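Local coordinates for protein ribonucleoside-diphosphate reductase (Pseudomonas aeruginosa, PDB 5IM3) that probably catalyses the thioredoxin-dependent reduction of ribonucleoside diphosphates to the deoxyribonucleotides needed for DNA synthesis, under allosteric control by bound nucleotides, at residues 254-258 against 318-324; 234-239 against 313-318; 512-516 against 576-582. One frame throughout, in Å; residues are numbered along the deposited sequence.

From the N terminus, helix 219-239 supplies the first partner of contact 2, and the next helix, 250-267, the first partner of contact 1. The chain then returns through the short hairpin 310-311/314-315, whose second strand closes contact 2, and runs on into helix 319-330, which closes contact 1. The two loops therefore cross, and Leu318 belongs to both contacts, whose centres lie 11 Å apart. Together they tie two successive helices to the strand and helix of the all-alpha region. Contact 3 follows in series, with its centre 47 Å from that of contact 1 and 51 Å from that of contact 2. It joins two loops of the barrel domain, 512-516 and 576-582.

Contact 1: residues 254-258 against 318-324; sequences YAKAL and LPQIFFM
Tyr254 reaches across from helix 250-267 and lays its phenol ring against the first turn of helix 319-330. One ring face takes the methylene of Gln320 in a CH-pi contact, with CB 3.9 Å from the ring centroid and 28° off the normal. A bend at chi2 leads the Gln320 amide away while CB and CG stay on the ring; the ring and amide planes are nearly perpendicular. Ile321 meets the same ring at its edge, where CG1 comes within 3.9 Å of Tyr254 CD1, while Leu318 CB touches Tyr254 CE1 obliquely at 3.7 Å. The Tyr254 chi1 of -106° is far from a staggered value, consistent with the ring being turned to reach helix 319-330. Its hydroxyl accepts a weak bond from Gln320 N (3.3 Å to Tyr254 OH), an amide of the first helical turn, which lies ahead of the i to i-4 bonding pattern, and also bonds Asp292. The same carboxylate holds Gln320 NE2, so one acid fixes both polar ends. Ile321 completes the tight part: its CD1 rests against Leu258 N at 3.7 Å and Ala257 CB at 3.9 Å.

Beyond Ile321 the fit slackens, and Leu258 CD1 and Met324 CG only brush at 4.5 Å. The short helical segments are 10.5 Å apart and cross at -54°, which agrees with spacing set by the large Tyr254 and Ile321 side chains. All eight touching residues are buried, whereas Lys256, on the other side of helix 250-267, is exposed. Around this interface, helix 219-239 supplies Leu236 against Ala257, helix 297-307 packs on Pro319 and Phe322, and helix 337-349 meets Gln320, Phe323 and Met324, placing helix 319-330 in the middle of a helical bundle.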
# COMPACT_ATOMS: atom_id res chain seq x y z
N TYR A 254 -68.75 -1.47 -2.35
CA TYR A 254 -67.88 -2.56 -1.94
C TYR A 254 -68.69 -3.83 -1.70
O TYR A 254 -68.22 -4.94 -1.99
CB TYR A 254 -67.11 -2.18 -0.68
CG TYR A 254 -65.64 -1.87 -0.92
CD1 TYR A 254 -64.82 -2.78 -1.58
CD2 TYR A 254 -65.08 -0.68 -0.48
CE1 TYR A 254 -63.48 -2.50 -1.80
CE2 TYR A 254 -63.75 -0.40 -0.69
CZ TYR A 254 -62.95 -1.31 -1.35
OH TYR A 254 -61.62 -1.04 -1.56
N ALA A 255 -69.91 -3.69 -1.17
CA ALA A 255 -70.76 -4.85 -0.94
C ALA A 255 -71.29 -5.43 -2.24
O ALA A 255 -71.48 -6.64 -2.35
CB ALA A 255 -71.92 -4.47 -0.02
N LYS A 256 -71.54 -4.57 -3.24
CA LYS A 256 -71.97 -5.07 -4.54
C LYS A 256 -70.82 -5.72 -5.30
O LYS A 256 -71.04 -6.67 -6.06
CB LYS A 256 -72.58 -3.94 -5.36
CG LYS A 256 -73.94 -3.47 -4.85
CD LYS A 256 -75.08 -4.26 -5.48
CE LYS A 256 -76.34 -4.22 -4.62
NZ LYS A 256 -76.20 -5.09 -3.42
N ALA A 257 -69.60 -5.23 -5.10
CA ALA A 257 -68.46 -5.72 -5.87
C ALA A 257 -67.94 -7.05 -5.36
O ALA A 257 -67.44 -7.86 -6.15
CB ALA A 257 -67.34 -4.68 -5.86
N LEU A 258 -68.03 -7.31 -4.05
CA LEU A 258 -67.50 -8.55 -3.49
C LEU A 258 -68.09 -9.78 -4.16
O LEU A 258 -67.33 -10.62 -4.68
CB LEU A 258 -67.72 -8.56 -1.98
CG LEU A 258 -67.44 -9.90 -1.28
CD1 LEU A 258 -65.98 -10.32 -1.46
CD2 LEU A 258 -67.79 -9.82 0.19
N LEU A 318 -60.05 -4.99 -5.48
CA LEU A 318 -59.86 -3.74 -4.76
C LEU A 318 -59.27 -4.00 -3.37
O LEU A 318 -59.37 -5.11 -2.84
CB LEU A 318 -61.19 -3.00 -4.64
CG LEU A 318 -61.63 -2.29 -5.92
CD1 LEU A 318 -63.08 -1.84 -5.84
CD2 LEU A 318 -60.73 -1.09 -6.20
N PRO A 319 -58.65 -2.98 -2.76
CA PRO A 319 -57.85 -3.25 -1.55
C PRO A 319 -58.63 -3.92 -0.42
O PRO A 319 -58.14 -4.89 0.16
CB PRO A 319 -57.35 -1.85 -1.16
CG PRO A 319 -57.36 -1.08 -2.42
CD PRO A 319 -58.56 -1.57 -3.18
N GLN A 320 -59.82 -3.41 -0.08
CA GLN A 320 -60.57 -4.02 1.01
C GLN A 320 -61.07 -5.41 0.65
O GLN A 320 -61.23 -6.25 1.53
CB GLN A 320 -61.74 -3.12 1.42
CG GLN A 320 -61.32 -1.74 1.91
CD GLN A 320 -60.27 -1.81 3.01
OE1 GLN A 320 -60.51 -2.40 4.07
NE2 GLN A 320 -59.11 -1.22 2.77
N ILE A 321 -61.32 -5.65 -0.64
CA ILE A 321 -61.70 -7.00 -1.07
C ILE A 321 -60.48 -7.91 -1.04
O ILE A 321 -60.61 -9.11 -0.76
CB ILE A 321 -62.36 -6.93 -2.46
CG1 ILE A 321 -63.80 -6.42 -2.32
CG2 ILE A 321 -62.33 -8.29 -3.15
CD1 ILE A 321 -64.53 -6.20 -3.63
N PHE A 322 -59.30 -7.37 -1.32
CA PHE A 322 -58.07 -8.15 -1.15
C PHE A 322 -57.93 -8.64 0.28
O PHE A 322 -57.73 -9.84 0.52
CB PHE A 322 -56.86 -7.30 -1.55
CG PHE A 322 -55.54 -7.86 -1.09
CD1 PHE A 322 -54.96 -8.94 -1.74
CD2 PHE A 322 -54.88 -7.31 -0.01
CE1 PHE A 322 -53.75 -9.46 -1.31
CE2 PHE A 322 -53.67 -7.81 0.42
CZ PHE A 322 -53.10 -8.89 -0.23
N PHE A 323 -58.06 -7.74 1.25
CA PHE A 323 -57.96 -8.14 2.65
C PHE A 323 -59.06 -9.13 3.02
O PHE A 323 -58.84 -10.03 3.83
CB PHE A 323 -58.01 -6.92 3.57
CG PHE A 323 -56.77 -6.08 3.53
CD1 PHE A 323 -55.51 -6.66 3.58
CD2 PHE A 323 -56.85 -4.69 3.46
CE1 PHE A 323 -54.37 -5.89 3.55
CE2 PHE A 323 -55.71 -3.92 3.43
CZ PHE A 323 -54.46 -4.52 3.48
N MET A 324 -60.24 -8.98 2.42
CA MET A 324 -61.34 -9.89 2.72
C MET A 324 -61.07 -11.27 2.11
O MET A 324 -61.43 -12.29 2.71
CB MET A 324 -62.66 -9.31 2.21
CG MET A 324 -63.89 -10.16 2.51
SD MET A 324 -64.17 -10.42 4.27
CE MET A 324 -64.75 -8.80 4.77

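Contact 2: residues 234-239 against 313-318; sequences EALGFL and GIRFEL
Phe238 and Phe316 form an offset stack, their centroids 4.8 Å apart and their planes inclined by 26°. The overlap is partial: Phe238 CE2 lies 3.6 Å above the plane of Phe316, displaced toward its rim, and Phe238 CD2 presses to 3.3 Å on Phe316 CB. Phe316 attains this pose with CG held between backbone N and carbonyl carbon (chi1 65°), which brings its ring beside the helix. Ile314 CG2 touches Phe238 obliquely, and Leu239 crosses Phe316 at about a right angle, with CD2 4.1 Å from Phe316 CD2.

One turn back on the same helix, Glu234 stretches out alongside Arg315 with both side chains pointing the same way, yet it does not pair with the guanidinium. Its OE2 accepts Arg315 N at 2.6 Å instead, being met on the anti side and 22° out of the carboxylate plane. The carboxylate and guanidinium planes are steeply inclined to each other, and Arg315 is engaged by the carbonyls of Tyr304 and Asp305, while Glu234 OE1 bonds the Tyr304 hydroxyl. Glu234 thus divides its oxygens between strand backbone and a neighbouring helix.

Between the acid and the aromatics sits Ala235. Its CA lies 3.8 Å from Phe316 CA, a closeness consistent with its small side chain. The same CA makes a 3.5 Å CA-H...O contact with Arg315 O, and Ala235 CB lies 3.8 Å from Leu318 CG. Leu236 reaches the same leucine with its CD2 branch. Here the last turns of helix 219-239 pack against the second strand of an antiparallel hairpin, 310-311/314-315. Phe316, just after the strand, keeps a backbone bond to Ile309 before the chain enters helix 319-330 of the all-alpha domain of the ribonucleotide reductase large chain.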
# COMPACT_ATOMS: atom_id res chain seq x y z
N GLU A 234 -61.00 0.75 -12.94
CA GLU A 234 -60.47 -0.47 -13.53
C GLU A 234 -61.19 -1.70 -13.00
O GLU A 234 -61.74 -2.50 -13.77
CB GLU A 234 -58.96 -0.55 -13.25
CG GLU A 234 -58.26 -1.77 -13.81
CD GLU A 234 -56.76 -1.73 -13.57
OE1 GLU A 234 -56.23 -0.63 -13.29
OE2 GLU A 234 -56.11 -2.79 -13.64
N ALA A 235 -61.22 -1.85 -11.68
CA ALA A 235 -61.81 -3.05 -11.08
C ALA A 235 -63.32 -3.09 -11.28
O ALA A 235 -63.86 -4.10 -11.75
CB ALA A 235 -61.46 -3.12 -9.59
N LEU A 236 -64.01 -2.01 -10.92
CA LEU A 236 -65.47 -2.03 -11.00
C LEU A 236 -65.95 -2.16 -12.44
O LEU A 236 -66.90 -2.89 -12.72
CB LEU A 236 -66.04 -0.76 -10.36
CG LEU A 236 -65.73 -0.57 -8.88
CD1 LEU A 236 -66.20 0.79 -8.45
CD2 LEU A 236 -66.38 -1.65 -8.02
N GLY A 237 -65.30 -1.46 -13.37
CA GLY A 237 -65.65 -1.61 -14.77
C GLY A 237 -65.49 -3.04 -15.26
O GLY A 237 -66.31 -3.54 -16.03
N PHE A 238 -64.43 -3.72 -14.81
CA PHE A 238 -64.23 -5.12 -15.17
C PHE A 238 -65.36 -5.98 -14.61
O PHE A 238 -65.90 -6.84 -15.32
CB PHE A 238 -62.87 -5.60 -14.66
CG PHE A 238 -62.54 -7.02 -15.03
CD1 PHE A 238 -61.93 -7.31 -16.24
CD2 PHE A 238 -62.82 -8.06 -14.16
CE1 PHE A 238 -61.62 -8.61 -16.58
CE2 PHE A 238 -62.51 -9.37 -14.50
CZ PHE A 238 -61.91 -9.64 -15.71
N LEU A 239 -65.73 -5.76 -13.35
CA LEU A 239 -66.78 -6.53 -12.70
C LEU A 239 -68.18 -6.14 -13.16
O LEU A 239 -69.15 -6.77 -12.72
CB LEU A 239 -66.68 -6.36 -11.18
CG LEU A 239 -65.44 -6.97 -10.53
CD1 LEU A 239 -65.36 -6.59 -9.06
CD2 LEU A 239 -65.44 -8.49 -10.70
N GLY A 313 -53.93 -8.47 -17.56
CA GLY A 313 -53.30 -7.26 -17.08
C GLY A 313 -54.19 -6.32 -16.30
O GLY A 313 -53.70 -5.30 -15.81
N ILE A 314 -55.48 -6.63 -16.17
CA ILE A 314 -56.44 -5.76 -15.50
C ILE A 314 -56.60 -6.23 -14.06
O ILE A 314 -57.02 -7.37 -13.81
CB ILE A 314 -57.79 -5.75 -16.23
CG1 ILE A 314 -57.61 -5.21 -17.65
CG2 ILE A 314 -58.82 -4.93 -15.46
CD1 ILE A 314 -58.88 -5.22 -18.49
N ARG A 315 -56.28 -5.36 -13.11
CA ARG A 315 -56.53 -5.64 -11.70
C ARG A 315 -58.01 -5.44 -11.41
O ARG A 315 -58.54 -4.34 -11.57
CB ARG A 315 -55.69 -4.72 -10.81
CG ARG A 315 -54.29 -5.24 -10.51
CD ARG A 315 -53.42 -5.29 -11.75
NE ARG A 315 -52.02 -5.53 -11.42
CZ ARG A 315 -51.09 -5.90 -12.29
NH1 ARG A 315 -51.40 -6.08 -13.57
NH2 ARG A 315 -49.83 -6.08 -11.89
N PHE A 316 -58.69 -6.52 -10.99
CA PHE A 316 -60.09 -6.43 -10.61
C PHE A 316 -60.31 -6.79 -9.14
O PHE A 316 -61.42 -7.16 -8.76
CB PHE A 316 -60.96 -7.31 -11.52
CG PHE A 316 -60.68 -8.78 -11.41
CD1 PHE A 316 -59.64 -9.37 -12.12
CD2 PHE A 316 -61.48 -9.59 -10.61
CE1 PHE A 316 -59.40 -10.72 -12.02
CE2 PHE A 316 -61.24 -10.94 -10.51
CZ PHE A 316 -60.20 -11.51 -11.21
N GLU A 317 -59.28 -6.66 -8.31
CA GLU A 317 -59.38 -6.88 -6.87
C GLU A 317 -59.05 -5.56 -6.16
O GLU A 317 -57.91 -5.09 -6.23
CB GLU A 317 -58.45 -7.99 -6.41
CG GLU A 317 -58.60 -8.37 -4.95
CD GLU A 317 -57.75 -9.57 -4.56
OE1 GLU A 317 -56.60 -9.66 -5.03
OE2 GLU A 317 -58.25 -10.42 -3.79
N LEU A 318 -60.05 -4.99 -5.48
CA LEU A 318 -59.86 -3.74 -4.76
C LEU A 318 -59.27 -4.00 -3.37
O LEU A 318 -59.37 -5.11 -2.84
CB LEU A 318 -61.19 -3.00 -4.64
CG LEU A 318 -61.63 -2.29 -5.92
CD1 LEU A 318 -63.08 -1.84 -5.84
CD2 LEU A 318 -60.73 -1.09 -6.20

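Contact 3: residues 512-516 against 576-582; sequences LHDLY and QHVGVVH
His582 donates from NE2 to Asp514 OD1 at 2.6 Å. OD1 is met nearly along its C-O bond direction, with the hydrogen bond itself somewhat bent, and it lies 8° out of the imidazole plane. The other ring nitrogen, ND1, is taken by Thr594, so both nitrogens of His582 are satisfied and its rotation is fixed. His513 stands beside it with planes at 23° but slid apart, so the rings barely overlap; the nearest approach is 3.4 Å, from His513 NE2 to His582 CD2. With CG anti to the backbone N (chi1 -177°), the His513 ring reaches two acids, Asp405 at NE2 and Glu455 at ND1. Two carboxylate partners would probably favour a protonated His513.

A water bridges the two backbones, donating to His513 O and to Val581 O, each at 2.9 Å. At the other end of the contact, Tyr516 OH donates to Gln576 OE1 over 3.1 Å. The hydroxyl approaches tilted moderately from the carbonyl plane, and Gln576 NE2 goes to Ser573 O. Between the polar ends, Val580 CG2 fills in against Asp514 O at 3.5 Å and the edge of Tyr516.

This is a His-carboxylate hydrogen bond between two irregular loops of the reductase barrel domain. Since Asp405 and Glu455 end the parallel strands 401-405 and 450-455, His513 anchors the loop to the barrel sheet, with its side chain about 9 Å from that of Asp380, a dATP-binding residue.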
# COMPACT_ATOMS: atom_id res chain seq x y z
N LEU A 512 -21.84 -36.24 17.37
CA LEU A 512 -21.61 -34.88 17.85
C LEU A 512 -22.69 -33.92 17.38
O LEU A 512 -23.19 -33.09 18.15
CB LEU A 512 -20.24 -34.38 17.40
CG LEU A 512 -18.99 -34.85 18.15
CD1 LEU A 512 -17.77 -34.10 17.63
CD2 LEU A 512 -19.13 -34.65 19.65
N HIS A 513 -23.05 -33.98 16.09
CA HIS A 513 -23.97 -33.01 15.53
C HIS A 513 -25.29 -32.97 16.29
O HIS A 513 -25.88 -31.90 16.48
CB HIS A 513 -24.20 -33.31 14.05
CG HIS A 513 -25.08 -32.33 13.36
ND1 HIS A 513 -24.89 -30.96 13.44
CD2 HIS A 513 -26.16 -32.51 12.56
CE1 HIS A 513 -25.81 -30.35 12.72
NE2 HIS A 513 -26.60 -31.26 12.18
N ASP A 514 -25.78 -34.14 16.74
CA ASP A 514 -27.04 -34.19 17.47
C ASP A 514 -26.90 -33.85 18.94
O ASP A 514 -27.90 -33.53 19.59
CB ASP A 514 -27.68 -35.58 17.33
CG ASP A 514 -28.33 -35.79 15.98
OD1 ASP A 514 -28.59 -34.80 15.27
OD2 ASP A 514 -28.59 -36.96 15.63
N LEU A 515 -25.69 -33.93 19.50
CA LEU A 515 -25.49 -33.54 20.88
C LEU A 515 -25.36 -32.02 21.00
O LEU A 515 -25.07 -31.31 20.03
CB LEU A 515 -24.24 -34.22 21.46
CG LEU A 515 -24.26 -35.75 21.57
CD1 LEU A 515 -22.89 -36.26 22.01
CD2 LEU A 515 -25.34 -36.22 22.53
N TYR A 516 -25.59 -31.52 22.22
CA TYR A 516 -25.46 -30.09 22.49
C TYR A 516 -25.27 -29.90 23.99
O TYR A 516 -25.49 -30.82 24.79
CB TYR A 516 -26.69 -29.32 21.99
CG TYR A 516 -28.01 -29.81 22.55
CD1 TYR A 516 -28.50 -29.33 23.76
CD2 TYR A 516 -28.77 -30.74 21.86
CE1 TYR A 516 -29.70 -29.77 24.27
CE2 TYR A 516 -29.98 -31.19 22.36
CZ TYR A 516 -30.44 -30.70 23.56
OH TYR A 516 -31.64 -31.15 24.07
N GLN A 576 -37.04 -30.22 22.67
CA GLN A 576 -35.85 -31.04 22.88
C GLN A 576 -36.19 -32.51 23.09
O GLN A 576 -35.32 -33.36 22.88
CB GLN A 576 -35.06 -30.54 24.10
CG GLN A 576 -34.50 -29.14 23.94
CD GLN A 576 -34.01 -28.57 25.26
OE1 GLN A 576 -33.13 -29.13 25.91
NE2 GLN A 576 -34.57 -27.43 25.65
N HIS A 577 -37.41 -32.81 23.52
CA HIS A 577 -37.78 -34.18 23.87
C HIS A 577 -38.08 -35.05 22.66
O HIS A 577 -38.25 -36.27 22.83
CB HIS A 577 -39.00 -34.16 24.79
CG HIS A 577 -40.25 -33.67 24.11
ND1 HIS A 577 -40.35 -32.41 23.55
CD2 HIS A 577 -41.45 -34.26 23.92
CE1 HIS A 577 -41.55 -32.26 23.03
NE2 HIS A 577 -42.24 -33.36 23.24
N VAL A 578 -38.14 -34.49 21.46
CA VAL A 578 -38.62 -35.23 20.31
C VAL A 578 -37.74 -34.95 19.09
O VAL A 578 -38.01 -35.46 18.00
CB VAL A 578 -40.10 -34.88 20.03
CG1 VAL A 578 -40.23 -33.49 19.41
CG2 VAL A 578 -40.76 -35.94 19.17
N GLY A 579 -36.69 -34.16 19.26
CA GLY A 579 -35.80 -33.88 18.15
C GLY A 579 -34.71 -32.91 18.53
O GLY A 579 -34.56 -32.54 19.70
N VAL A 580 -33.96 -32.49 17.52
CA VAL A 580 -32.80 -31.63 17.67
C VAL A 580 -32.87 -30.54 16.60
O VAL A 580 -33.28 -30.80 15.46
CB VAL A 580 -31.48 -32.43 17.54
CG1 VAL A 580 -30.27 -31.51 17.44
CG2 VAL A 580 -31.32 -33.39 18.72
N VAL A 581 -32.47 -29.32 16.97
CA VAL A 581 -32.34 -28.23 16.01
C VAL A 581 -30.99 -28.36 15.32
O VAL A 581 -29.94 -28.25 15.96
CB VAL A 581 -32.49 -26.87 16.68
CG1 VAL A 581 -32.50 -25.76 15.64
CG2 VAL A 581 -33.74 -26.82 17.54
N HIS A 582 -31.02 -28.58 14.00
CA HIS A 582 -29.81 -28.85 13.24
C HIS A 582 -29.26 -27.63 12.53
O HIS A 582 -28.11 -27.64 12.10
CB HIS A 582 -30.08 -29.96 12.22
CG HIS A 582 -30.27 -31.31 12.83
ND1 HIS A 582 -31.38 -32.09 12.57
CD2 HIS A 582 -29.50 -32.03 13.67
CE1 HIS A 582 -31.29 -33.23 13.24
NE2 HIS A 582 -30.15 -33.21 13.92
O HOH W 1 -27.30 -29.51 15.73